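Local coordinates for protein mannose-6-phosphate isomerase (Helicobacter pylori, PDB 2QH5) that probably transfers GMP from GTP to mannose 1-phosphate, giving GDP-mannose and diphosphate, through the nucleotidyltransferase domain present here, part of a longer type 2 mannose-6-phosphate isomerase family protein, at residues 129-132 / 133-136. Sequence-based numbering, arbitrary orientation.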
ATOM      1  N   ALA A 129       3.056  -3.005  13.805  1.00 63.21           N
ATOM      2  CA  ALA A 129       3.024  -1.831  12.923  1.00 52.07           C
ATOM      3  C   ALA A 129       1.970  -0.813  13.330  1.00 51.49           C
ATOM      4  O   ALA A 129       2.216   0.393  13.263  1.00 52.82           O
ATOM      5  CB  ALA A 129       2.804  -2.255  11.509  1.00 50.46           C
ATOM      6  N   ILE A 130       0.802  -1.304  13.748  1.00 50.12           N
ATOM      7  CA  ILE A 130      -0.273  -0.453  14.250  1.00 54.63           C
ATOM      8  C   ILE A 130       0.171   0.356  15.465  1.00 61.25           C
ATOM      9  O   ILE A 130      -0.132   1.552  15.572  1.00 67.10           O
ATOM     10  CB  ILE A 130      -1.522  -1.286  14.624  1.00 55.51           C
ATOM     11  CG1 ILE A 130      -2.124  -1.955  13.381  1.00 58.80           C
ATOM     12  CG2 ILE A 130      -2.568  -0.422  15.331  1.00 57.26           C
ATOM     13  CD1 ILE A 130      -2.776  -0.993  12.408  1.00 65.47           C
ATOM     14  N   ASP A 131       0.891  -0.294  16.378  1.00 66.96           N
ATOM     15  CA  ASP A 131       1.316   0.364  17.610  1.00 65.81           C
ATOM     16  C   ASP A 131       2.298   1.499  17.316  1.00 61.12           C
ATOM     17  O   ASP A 131       2.138   2.605  17.845  1.00 57.59           O
ATOM     18  CB  ASP A 131       1.892  -0.639  18.612  1.00 71.63           C
ATOM     19  CG  ASP A 131       1.848  -0.120  20.043  1.00 86.92           C
ATOM     20  OD1 ASP A 131       0.726   0.081  20.573  1.00 91.39           O
ATOM     21  OD2 ASP A 131       2.932   0.090  20.637  1.00 90.50           O
ATOM     22  N   LEU A 132       3.275   1.232  16.444  1.00 55.81           N
ATOM     23  CA  LEU A 132       4.212   2.263  15.960  1.00 55.32           C
ATOM     24  C   LEU A 132       3.516   3.425  15.255  1.00 58.67           C
ATOM     25  O   LEU A 132       3.923   4.578  15.403  1.00 61.66           O
ATOM     26  CB  LEU A 132       5.249   1.662  15.011  1.00 53.28           C
ATOM     27  CG  LEU A 132       6.250   0.663  15.581  1.00 52.98           C
ATOM     28  CD1 LEU A 132       6.985  -0.076  14.470  1.00 52.27           C
ATOM     29  CD2 LEU A 132       7.222   1.367  16.512  1.00 50.67           C
ATOM     30  N   ALA A 133       2.466   3.111  14.496  1.00 61.11           N
ATOM     31  CA  ALA A 133       1.693   4.116  13.769  1.00 54.76           C
ATOM     32  C   ALA A 133       0.977   5.082  14.709  1.00 55.44           C
ATOM     33  O   ALA A 133       0.838   6.268  14.399  1.00 57.22           O
ATOM     34  CB  ALA A 133       0.701   3.444  12.827  1.00 51.62           C
ATOM     35  N   GLN A 134       0.530   4.584  15.859  1.00 57.31           N
ATOM     36  CA  GLN A 134      -0.122   5.444  16.852  1.00 57.04           C
ATOM     37  C   GLN A 134       0.865   6.384  17.528  1.00 57.96           C
ATOM     38  O   GLN A 134       0.465   7.396  18.117  1.00 55.72           O
ATOM     39  CB  GLN A 134      -0.840   4.616  17.913  1.00 54.70           C
ATOM     40  CG  GLN A 134      -1.978   3.792  17.386  1.00 60.57           C
ATOM     41  CD  GLN A 134      -2.783   3.166  18.498  1.00 67.17           C
ATOM     42  OE1 GLN A 134      -2.623   1.978  18.802  1.00 66.41           O
ATOM     43  NE2 GLN A 134      -3.643   3.966  19.133  1.00 63.52           N
ATOM     44  N   LYS A 135       2.151   6.043  17.438  1.00 62.20           N
ATOM     45  CA  LYS A 135       3.223   6.869  18.005  1.00 66.54           C
ATOM     46  C   LYS A 135       3.607   8.010  17.068  1.00 66.78           C
ATOM     47  O   LYS A 135       4.327   8.936  17.460  1.00 68.10           O
ATOM     48  CB  LYS A 135       4.446   6.018  18.363  1.00 65.16           C
ATOM     49  CG  LYS A 135       4.102   4.815  19.224  1.00 68.05           C
ATOM     50  CD  LYS A 135       5.106   4.607  20.336  1.00 72.67           C
ATOM     51  CE  LYS A 135       4.498   3.785  21.455  1.00 72.87           C
ATOM     52  NZ  LYS A 135       5.141   4.081  22.756  1.00 74.58           N
ATOM     53  N   GLY A 136       3.123   7.941  15.830  1.00 65.25           N
ATOM     54  CA  GLY A 136       3.308   9.025  14.872  1.00 64.38           C
ATOM     55  C   GLY A 136       4.297   8.693  13.775  1.00 58.74           C
ATOM     56  O   GLY A 136       4.803   9.595  13.108  1.00 64.24           O
TER
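A133 N donates to A129 O at 3.0 Å and Q134 N to I130 O at 3.1 Å, regular alpha-helical bonds, but K135 N turns to L132 O, three residues back, as the last turn tightens, and keeps only a weak bond to D131 O. The helix then closes in a Schellman motif: G136 sends its N to A133 O at 3.2 Å, and with its positive phi of 108° a side chain would collide with the preceding carbonyl oxygen, which glycine avoids. This is the C-terminal end of helix 119-134, packed on the central sheet of a nucleotidyltransferase domain of GT-A type. A129 and A133, one turn apart, are small enough to bring the helix close to V192, while the branched I130 meets L106 and I108, and L132 touches V139 and V260, apolar residues facing the sheet. On the exposed side K135 lays CG 3.3 Å from D131 O. D131, its CG anti to the backbone N (chi1 -158°), slants across the lysine chain; D131 OD2 lies 4.1 Å from K135 CE and 5.0 Å from K135 NZ, so any attraction is probably loose and solvent-screened. Q134 rests CG 3.4 Å from I130 O; its exposed position suits a polar amide, while its aliphatic part can lie on L106.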